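Local coordinates for Mgp-operon protein 3 (Mycoplasma pneumoniae, PDB 6RJ1) that probably acts as a surface adhesin component through which this human pathogen attaches to host cells, at residues E701-S706 against K724-A729; A547-F552 against D817-L822; L498-D503 against P536-A541. All coordinates share one frame; numbering follows the deposited sequence.

Interaction 1: E701-S706 against K724-A729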
loop_
_atom_site.group_PDB
_atom_site.type_symbol
_atom_site.label_atom_id
_atom_site.label_comp_id
_atom_site.label_asym_id
_atom_site.label_seq_id
_atom_site.Cartn_x
_atom_site.Cartn_y
_atom_site.Cartn_z
ATOM N N GLU A 701 -17.371 8.368 13.232
ATOM C CA GLU A 701 -16.985 8.175 14.635
ATOM C C GLU A 701 -17.400 6.826 15.228
ATOM O O GLU A 701 -16.606 6.239 15.965
ATOM C CB GLU A 701 -17.484 9.322 15.527
ATOM C CG GLU A 701 -16.629 10.577 15.441
ATOM C CD GLU A 701 -16.348 11.276 16.761
ATOM O OE1 GLU A 701 -17.317 11.713 17.425
ATOM O OE2 GLU A 701 -15.155 11.397 17.124
ATOM N N SER A 702 -18.626 6.336 14.924
ATOM C CA SER A 702 -19.094 5.048 15.444
ATOM C C SER A 702 -18.316 3.875 14.822
ATOM O O SER A 702 -18.036 2.897 15.515
ATOM C CB SER A 702 -20.603 4.893 15.273
ATOM O OG SER A 702 -20.981 4.416 13.992
ATOM N N GLU A 703 -17.930 4.000 13.533
ATOM C CA GLU A 703 -17.130 2.993 12.833
ATOM C C GLU A 703 -15.712 2.980 13.417
ATOM O O GLU A 703 -15.123 1.912 13.585
ATOM C CB GLU A 703 -17.098 3.254 11.318
ATOM C CG GLU A 703 -18.409 2.953 10.607
ATOM C CD GLU A 703 -18.453 3.328 9.136
ATOM O OE1 GLU A 703 -18.207 4.514 8.816
ATOM O OE2 GLU A 703 -18.752 2.439 8.304
ATOM N N LEU A 704 -15.191 4.168 13.765
ATOM C CA LEU A 704 -13.881 4.328 14.392
ATOM C C LEU A 704 -13.902 3.804 15.823
ATOM O O LEU A 704 -12.935 3.180 16.249
ATOM C CB LEU A 704 -13.434 5.799 14.373
ATOM C CG LEU A 704 -12.927 6.343 13.037
ATOM C CD1 LEU A 704 -12.811 7.847 13.076
ATOM C CD2 LEU A 704 -11.598 5.716 12.632
ATOM N N LYS A 705 -15.022 4.024 16.550
ATOM C CA LYS A 705 -15.213 3.572 17.932
ATOM C C LYS A 705 -15.235 2.051 18.007
ATOM O O LYS A 705 -14.736 1.497 18.984
ATOM C CB LYS A 705 -16.492 4.155 18.524
ATOM C CG LYS A 705 -16.514 4.172 20.046
ATOM C CD LYS A 705 -17.794 4.782 20.543
ATOM C CE LYS A 705 -17.919 4.648 22.042
ATOM N NZ LYS A 705 -19.004 5.506 22.606
ATOM N N SER A 706 -15.786 1.378 16.965
ATOM C CA SER A 706 -15.833 -0.076 16.876
ATOM C C SER A 706 -14.433 -0.646 16.730
ATOM O O SER A 706 -14.146 -1.683 17.319
ATOM C CB SER A 706 -16.713 -0.515 15.715
ATOM O OG SER A 706 -18.058 -0.154 15.979
ATOM N N LYS A 724 -16.833 -3.394 10.898
ATOM C CA LYS A 724 -17.452 -3.223 9.586
ATOM C C LYS A 724 -17.488 -1.766 9.121
ATOM O O LYS A 724 -18.211 -0.945 9.695
ATOM C CB LYS A 724 -18.852 -3.866 9.533
ATOM C CG LYS A 724 -18.836 -5.381 9.369
ATOM C CD LYS A 724 -20.236 -5.914 9.080
ATOM C CE LYS A 724 -20.315 -7.417 9.199
ATOM N NZ LYS A 724 -21.697 -7.913 8.969
ATOM N N TRP A 725 -16.693 -1.455 8.080
ATOM C CA TRP A 725 -16.633 -0.141 7.438
ATOM C C TRP A 725 -17.331 -0.339 6.091
ATOM O O TRP A 725 -16.746 -0.892 5.155
ATOM C CB TRP A 725 -15.169 0.342 7.275
ATOM C CG TRP A 725 -14.427 0.641 8.556
ATOM C CD1 TRP A 725 -14.909 0.561 9.834
ATOM C CD2 TRP A 725 -13.073 1.109 8.667
ATOM N NE1 TRP A 725 -13.933 0.928 10.733
ATOM C CE2 TRP A 725 -12.797 1.273 10.046
ATOM C CE3 TRP A 725 -12.059 1.402 7.734
ATOM C CZ2 TRP A 725 -11.551 1.712 10.512
ATOM C CZ3 TRP A 725 -10.826 1.824 8.197
ATOM C CH2 TRP A 725 -10.584 1.990 9.569
ATOM N N THR A 726 -18.618 0.011 6.033
ATOM C CA THR A 726 -19.459 -0.211 4.852
ATOM C C THR A 726 -19.375 0.897 3.784
ATOM O O THR A 726 -19.721 0.644 2.624
ATOM C CB THR A 726 -20.906 -0.474 5.277
ATOM O OG1 THR A 726 -21.302 0.529 6.204
ATOM C CG2 THR A 726 -21.084 -1.853 5.903
ATOM N N ASN A 727 -18.917 2.107 4.152
ATOM C CA ASN A 727 -18.811 3.202 3.188
ATOM C C ASN A 727 -17.412 3.279 2.570
ATOM O O ASN A 727 -16.736 4.309 2.612
ATOM C CB ASN A 727 -19.282 4.522 3.788
ATOM C CG ASN A 727 -20.761 4.508 4.019
ATOM O OD1 ASN A 727 -21.552 4.495 3.075
ATOM N ND2 ASN A 727 -21.164 4.472 5.274
ATOM N N THR A 728 -16.993 2.153 1.996
ATOM C CA THR A 728 -15.713 1.993 1.322
ATOM C C THR A 728 -15.959 1.330 -0.031
ATOM O O THR A 728 -17.063 0.834 -0.293
ATOM C CB THR A 728 -14.717 1.173 2.188
ATOM O OG1 THR A 728 -15.299 -0.079 2.520
ATOM C CG2 THR A 728 -14.283 1.898 3.466
ATOM N N ALA A 729 -14.940 1.336 -0.896
ATOM C CA ALA A 729 -14.983 0.709 -2.213
ATOM C C ALA A 729 -13.579 0.348 -2.683
ATOM O O ALA A 729 -12.577 0.815 -2.123
ATOM C CB ALA A 729 -15.651 1.628 -3.219
HETATM O O HOH W 1 -17.085 3.114 6.208
HETATM O O HOH W 2 -18.862 6.095 6.732
#

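Interaction 2: A547-F552 against D817-L822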
loop_
_atom_site.group_PDB
_atom_site.type_symbol
_atom_site.label_atom_id
_atom_site.label_comp_id
_atom_site.label_asym_id
_atom_site.label_seq_id
_atom_site.Cartn_x
_atom_site.Cartn_y
_atom_site.Cartn_z
ATOM N N ALA A 547 -15.465 17.174 7.156
ATOM C CA ALA A 547 -16.871 17.145 7.580
ATOM C C ALA A 547 -17.132 16.122 8.707
ATOM O O ALA A 547 -18.036 15.287 8.586
ATOM C CB ALA A 547 -17.788 16.896 6.380
ATOM N N ASP A 548 -16.293 16.180 9.782
ATOM C CA ASP A 548 -16.312 15.319 10.982
ATOM C C ASP A 548 -16.172 13.810 10.662
ATOM O O ASP A 548 -16.586 12.956 11.454
ATOM C CB ASP A 548 -17.552 15.598 11.864
ATOM C CG ASP A 548 -17.643 17.011 12.407
ATOM O OD1 ASP A 548 -16.617 17.522 12.917
ATOM O OD2 ASP A 548 -18.746 17.603 12.342
ATOM N N HIS A 549 -15.536 13.495 9.528
ATOM C CA HIS A 549 -15.332 12.129 9.059
ATOM C C HIS A 549 -13.904 11.904 8.603
ATOM O O HIS A 549 -13.252 12.837 8.127
ATOM C CB HIS A 549 -16.276 11.837 7.884
ATOM C CG HIS A 549 -17.693 11.571 8.280
ATOM N ND1 HIS A 549 -18.521 12.586 8.731
ATOM C CD2 HIS A 549 -18.393 10.414 8.253
ATOM C CE1 HIS A 549 -19.682 12.012 8.993
ATOM N NE2 HIS A 549 -19.656 10.707 8.711
ATOM N N LEU A 550 -13.437 10.649 8.715
ATOM C CA LEU A 550 -12.113 10.241 8.271
ATOM C C LEU A 550 -12.199 9.669 6.851
ATOM O O LEU A 550 -13.050 8.838 6.554
ATOM C CB LEU A 550 -11.485 9.211 9.230
ATOM C CG LEU A 550 -10.095 8.680 8.824
ATOM C CD1 LEU A 550 -8.990 9.602 9.296
ATOM C CD2 LEU A 550 -9.876 7.261 9.305
ATOM N N VAL A 551 -11.297 10.113 5.991
ATOM C CA VAL A 551 -11.190 9.645 4.625
ATOM C C VAL A 551 -9.812 8.978 4.486
ATOM O O VAL A 551 -8.825 9.481 5.022
ATOM C CB VAL A 551 -11.432 10.814 3.639
ATOM C CG1 VAL A 551 -10.957 10.467 2.239
ATOM C CG2 VAL A 551 -12.906 11.201 3.613
ATOM N N PHE A 552 -9.759 7.821 3.821
ATOM C CA PHE A 552 -8.514 7.089 3.600
ATOM C C PHE A 552 -8.490 6.441 2.211
ATOM O O PHE A 552 -9.533 6.279 1.566
ATOM C CB PHE A 552 -8.284 6.039 4.713
ATOM C CG PHE A 552 -9.027 4.741 4.497
ATOM C CD1 PHE A 552 -10.378 4.631 4.819
ATOM C CD2 PHE A 552 -8.389 3.640 3.930
ATOM C CE1 PHE A 552 -11.076 3.439 4.583
ATOM C CE2 PHE A 552 -9.092 2.457 3.679
ATOM C CZ PHE A 552 -10.429 2.366 4.007
ATOM N N ASP A 817 -24.358 15.525 1.707
ATOM C CA ASP A 817 -25.650 15.502 2.396
ATOM C C ASP A 817 -25.829 14.246 3.263
ATOM O O ASP A 817 -26.666 14.259 4.172
ATOM C CB ASP A 817 -26.816 15.630 1.394
ATOM C CG ASP A 817 -26.698 16.771 0.400
ATOM O OD1 ASP A 817 -26.319 17.894 0.822
ATOM O OD2 ASP A 817 -27.003 16.548 -0.795
ATOM N N THR A 818 -25.066 13.164 2.969
ATOM C CA THR A 818 -25.141 11.885 3.686
ATOM C C THR A 818 -23.795 11.437 4.279
ATOM O O THR A 818 -23.779 10.510 5.096
ATOM C CB THR A 818 -25.704 10.772 2.775
ATOM O OG1 THR A 818 -24.801 10.526 1.690
ATOM C CG2 THR A 818 -27.119 11.063 2.269
ATOM N N ASP A 819 -22.675 12.070 3.848
ATOM C CA ASP A 819 -21.297 11.770 4.257
ATOM C C ASP A 819 -20.939 10.315 3.925
ATOM O O ASP A 819 -20.399 9.564 4.745
ATOM C CB ASP A 819 -21.012 12.166 5.719
ATOM C CG ASP A 819 -21.215 13.644 6.001
ATOM O OD1 ASP A 819 -20.567 14.472 5.323
ATOM O OD2 ASP A 819 -22.019 13.972 6.900
ATOM N N LYS A 820 -21.279 9.936 2.687
ATOM C CA LYS A 820 -21.073 8.623 2.082
ATOM C C LYS A 820 -20.389 8.806 0.716
ATOM O O LYS A 820 -20.222 9.939 0.266
ATOM C CB LYS A 820 -22.431 7.911 1.908
ATOM C CG LYS A 820 -23.069 7.451 3.213
ATOM C CD LYS A 820 -24.485 6.946 2.988
ATOM C CE LYS A 820 -25.107 6.380 4.242
ATOM N NZ LYS A 820 -24.700 4.968 4.471
ATOM N N LEU A 821 -19.992 7.701 0.064
ATOM C CA LEU A 821 -19.367 7.704 -1.262
ATOM C C LEU A 821 -20.380 8.182 -2.312
ATOM O O LEU A 821 -21.555 7.822 -2.216
ATOM C CB LEU A 821 -18.903 6.276 -1.594
ATOM C CG LEU A 821 -17.420 5.915 -1.433
ATOM C CD1 LEU A 821 -16.862 6.329 -0.091
ATOM C CD2 LEU A 821 -17.241 4.441 -1.553
ATOM N N LEU A 822 -19.943 9.008 -3.286
ATOM C CA LEU A 822 -20.824 9.530 -4.338
ATOM C C LEU A 822 -21.273 8.420 -5.299
ATOM O O LEU A 822 -20.447 7.794 -5.969
ATOM C CB LEU A 822 -20.171 10.707 -5.078
ATOM C CG LEU A 822 -21.094 11.584 -5.936
ATOM C CD1 LEU A 822 -22.013 12.447 -5.076
ATOM C CD2 LEU A 822 -20.287 12.470 -6.868
#

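Interaction 3: L498-D503 against P536-A541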
loop_
_atom_site.group_PDB
_atom_site.type_symbol
_atom_site.label_atom_id
_atom_site.label_comp_id
_atom_site.label_asym_id
_atom_site.label_seq_id
_atom_site.Cartn_x
_atom_site.Cartn_y
_atom_site.Cartn_z
ATOM N N LEU A 498 -14.019 -4.595 5.033
ATOM C CA LEU A 498 -14.291 -3.422 4.212
ATOM C C LEU A 498 -15.278 -3.778 3.112
ATOM O O LEU A 498 -15.470 -4.958 2.798
ATOM C CB LEU A 498 -12.986 -2.872 3.590
ATOM C CG LEU A 498 -11.857 -2.469 4.555
ATOM C CD1 LEU A 498 -10.649 -2.007 3.812
ATOM C CD2 LEU A 498 -12.285 -1.372 5.519
ATOM N N ASN A 499 -15.936 -2.755 2.564
ATOM C CA ASN A 499 -16.835 -2.911 1.436
ATOM C C ASN A 499 -15.939 -2.788 0.207
ATOM O O ASN A 499 -15.200 -1.809 0.070
ATOM C CB ASN A 499 -17.923 -1.845 1.450
ATOM C CG ASN A 499 -18.982 -1.973 0.381
ATOM O OD1 ASN A 499 -18.869 -2.722 -0.596
ATOM N ND2 ASN A 499 -20.048 -1.225 0.546
ATOM N N TRP A 500 -15.948 -3.826 -0.633
ATOM C CA TRP A 500 -15.130 -3.922 -1.838
ATOM C C TRP A 500 -15.893 -3.447 -3.082
ATOM O O TRP A 500 -15.349 -3.444 -4.187
ATOM C CB TRP A 500 -14.576 -5.354 -1.974
ATOM C CG TRP A 500 -13.606 -5.685 -0.874
ATOM C CD1 TRP A 500 -13.907 -6.088 0.398
ATOM C CD2 TRP A 500 -12.182 -5.562 -0.929
ATOM N NE1 TRP A 500 -12.755 -6.224 1.139
ATOM C CE2 TRP A 500 -11.680 -5.904 0.348
ATOM C CE3 TRP A 500 -11.274 -5.214 -1.944
ATOM C CZ2 TRP A 500 -10.309 -5.885 0.643
ATOM C CZ3 TRP A 500 -9.918 -5.205 -1.653
ATOM C CH2 TRP A 500 -9.449 -5.521 -0.367
ATOM N N GLY A 501 -17.128 -2.997 -2.865
ATOM C CA GLY A 501 -18.010 -2.494 -3.906
ATOM C C GLY A 501 -19.216 -3.384 -4.071
ATOM O O GLY A 501 -20.353 -2.914 -4.036
ATOM N N THR A 502 -18.957 -4.684 -4.275
ATOM C CA THR A 502 -19.963 -5.741 -4.418
ATOM C C THR A 502 -19.545 -6.904 -3.517
ATOM O O THR A 502 -18.369 -6.999 -3.144
ATOM C CB THR A 502 -20.109 -6.198 -5.895
ATOM O OG1 THR A 502 -18.842 -6.611 -6.410
ATOM C CG2 THR A 502 -20.712 -5.133 -6.795
ATOM N N ASP A 503 -20.494 -7.801 -3.182
ATOM C CA ASP A 503 -20.186 -8.979 -2.369
ATOM C C ASP A 503 -19.266 -9.927 -3.147
ATOM O O ASP A 503 -18.401 -10.579 -2.549
ATOM C CB ASP A 503 -21.461 -9.704 -1.909
ATOM C CG ASP A 503 -21.200 -10.822 -0.908
ATOM O OD1 ASP A 503 -20.527 -10.555 0.130
ATOM O OD2 ASP A 503 -21.668 -11.962 -1.157
ATOM N N PRO A 536 -5.569 -8.937 5.182
ATOM C CA PRO A 536 -4.690 -8.564 6.296
ATOM C C PRO A 536 -3.806 -7.328 6.128
ATOM O O PRO A 536 -3.369 -6.781 7.129
ATOM C CB PRO A 536 -3.802 -9.798 6.421
ATOM C CG PRO A 536 -3.608 -10.209 4.999
ATOM C CD PRO A 536 -4.949 -9.993 4.354
ATOM N N ALA A 537 -3.435 -6.966 4.898
ATOM C CA ALA A 537 -2.478 -5.891 4.693
ATOM C C ALA A 537 -2.856 -4.876 3.639
ATOM O O ALA A 537 -3.565 -5.185 2.675
ATOM C CB ALA A 537 -1.109 -6.476 4.387
ATOM N N TYR A 538 -2.350 -3.647 3.840
ATOM C CA TYR A 538 -2.557 -2.513 2.952
ATOM C C TYR A 538 -1.302 -1.656 2.843
ATOM O O TYR A 538 -0.514 -1.587 3.788
ATOM C CB TYR A 538 -3.757 -1.663 3.440
ATOM C CG TYR A 538 -5.081 -2.398 3.383
ATOM C CD1 TYR A 538 -5.810 -2.470 2.199
ATOM C CD2 TYR A 538 -5.576 -3.077 4.499
ATOM C CE1 TYR A 538 -7.000 -3.192 2.127
ATOM C CE2 TYR A 538 -6.761 -3.804 4.437
ATOM C CZ TYR A 538 -7.477 -3.849 3.254
ATOM O OH TYR A 538 -8.648 -4.566 3.206
ATOM N N LEU A 539 -1.122 -1.003 1.670
ATOM C CA LEU A 539 -0.056 -0.020 1.368
ATOM C C LEU A 539 -0.767 1.345 1.330
ATOM O O LEU A 539 -1.300 1.763 0.303
ATOM C CB LEU A 539 0.665 -0.358 0.057
ATOM C CG LEU A 539 1.436 -1.678 0.075
ATOM C CD1 LEU A 539 1.015 -2.569 -1.062
ATOM C CD2 LEU A 539 2.937 -1.444 0.090
ATOM N N ILE A 540 -0.877 1.956 2.518
ATOM C CA ILE A 540 -1.638 3.170 2.837
ATOM C C ILE A 540 -1.135 4.409 2.107
ATOM O O ILE A 540 -0.053 4.899 2.415
ATOM C CB ILE A 540 -1.701 3.379 4.395
ATOM C CG1 ILE A 540 -2.141 2.087 5.143
ATOM C CG2 ILE A 540 -2.543 4.601 4.809
ATOM C CD1 ILE A 540 -3.621 1.655 5.027
ATOM N N ALA A 541 -1.965 4.957 1.200
ATOM C CA ALA A 541 -1.662 6.190 0.466
ATOM C C ALA A 541 -1.821 7.425 1.373
ATOM O O ALA A 541 -1.222 8.470 1.108
ATOM C CB ALA A 541 -2.566 6.314 -0.744
#

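Interaction 1: E701-S706 against K724-A729
E703, in the first turn of helix 701-712, engages W725 and T726, where strand 723-732 is interrupted, through both its backbone and its side chain. The tightly packed part is at the indole. W725 NE1 donates to E703 O over 3.2 Å, coming at the carbonyl from above its plane with an N-H...O angle of 146°. Beside this bond W725 CD1 lies 3.8 Å from E703 CB, so the pyrrole end of the indole is held against the helix backbone.

The carboxylate side is looser and wetter. Beyond CG the glutamate runs extended (chi2 174°), which carries OE2 to within 3.3 Å of T726 N for a weak, bent hydrogen bond. Water 1 donates to E703 OE2 (2.8 Å) and accepts from N727 N, while water 2 donates to E703 OE1 (2.7 Å) and is weakly bonded to N727 ND2. E703 OE1 also takes the backbone N-H of N700, just before the helix; with these donors and the helix start nearby, the carboxylate probably stays ionised.

Around the contact, L704 packs on V466, L550 and V699. W725 packs on T496, L498 and V699 and meets the ring of Y478, so it fills the angle between helix 701-712 and the sheet in which strand 723-732 runs parallel to strand 496-498 and antiparallel to strand 693-699.

Interaction 2: A547-F552 against D817-L822
H549 and D819 form a small surface contact, a CH-pi packing of an aspartate methylene on an imidazole, where the start of strand 549-563 meets the turn after strand 808-815. It joins two different sheets of the chain. D819 CB stands 3.7 Å from the centroid of the H549 ring, 20° off the ring normal, and is displaced toward the rim, so that its closest ring atom is H549 CE1 at 3.5 Å. The two side chains cross at about a right angle, and the carboxylate is inclined by 32° to the imidazole plane. Next to them the methyl group of A547 comes alongside the carboxylate, A547 CB lying 3.8 Å from D819 OD1.

What fixes the rotation of the ring is a bond inside its own segment. H549 ND1 donates to A547 O over 2.7 Å with an angle of 165°, the acceptor lying in the ring plane, and this offers the ring face to D819. On the other partner, D819 OD1 is hydrogen-bonded to Y799, which ties the aspartate back to its own sheet. D819 OD2 remains 4.2 Å from H549 ND1, too far for a salt bridge, although the negative charge may still polarise the imidazole slightly. Beneath this surface pair, V551 and L821 both rest on I698 and F814.

Both sides are hairpin turns. A547 and D548, with positive phi angles, make the two-residue connection between the antiparallel strands 538-546 and 549-563. D819 and K820 together face N815 in a G1 beta bulge, whose first position is taken by D819 in the left-handed region characteristic of that motif.

Interaction 3: L498-D503 against P536-A541
Y538 puts its hydroxyl between L498 and W500, and these three buried side chains make the whole contact. Both segments belong to the MgpC adhesin family region, a family grouped with the beta-propellers. The tyrosine reaches out from the start of strand 538-546, while the leucine and tryptophan come from the opposite direction, from the segment 498-503 that leads into helix 503-511. Y538 CB is directed toward that segment, and with CG anti to the carbonyl carbon (chi1 -65°) the phenol carries its hydroxyl to L498 and W500. L498 adopts the same first torsion (chi1 -58°) and then runs on extended to one methyl, CD1, which lies 3.3 Å from Y538 OH and 3.7 Å from Y538 CZ. The other branch, CD2, packs on W725 instead.

W500 approaches with the benzo part of its indole. W500 CZ2 is 3.3 Å from Y538 OH, and W500 CH2 sits near the plane of the phenol at its edge, 4.2 Å from Y538 CE1. A chi2 of 81° turns the indole so that this six-membered ring comes toward the tyrosine. V695 touches all three side chains, and an edge-to-face contact with W493 further confines the phenol. Behind W500 the chain bends in an Asx turn, N499 OD1 accepting from G501 N at 2.9 Å.

Between the two segments the bonding is thus almost purely dispersive. A leucine methyl and C-H groups of the indole's six-membered ring lie next to the oxygen-bearing end of the phenol, and neither offers it a conventional donor or acceptor. Across this interface, burial and shape probably count for more than directional bonds, whereas the loop itself is tied by polar bonds of N499 and W500 to strand 723-732.

Strand 723-732 connects the three sites. Interactions 1 and 3 have centres about 12 Å apart and are stitched together through N499: its backbone N lies 2.8 Å from T728 OG1, and its ND2 lies 2.8 Å from T726 O, both probable hydrogen bonds. Interaction 2, centred about 11 Å from interaction 1, meets it mainly by packing, with L821 CD2 3.6 Å from A729 CB, supplemented by a weak bond between K820 and N727. Interactions 2 and 3 do not touch, their centres being about 17 Å apart, but strands 538-546 and 549-563 are hairpin neighbours. From interaction 3 through interaction 1 to interaction 2, the series passes from buried interior to surface.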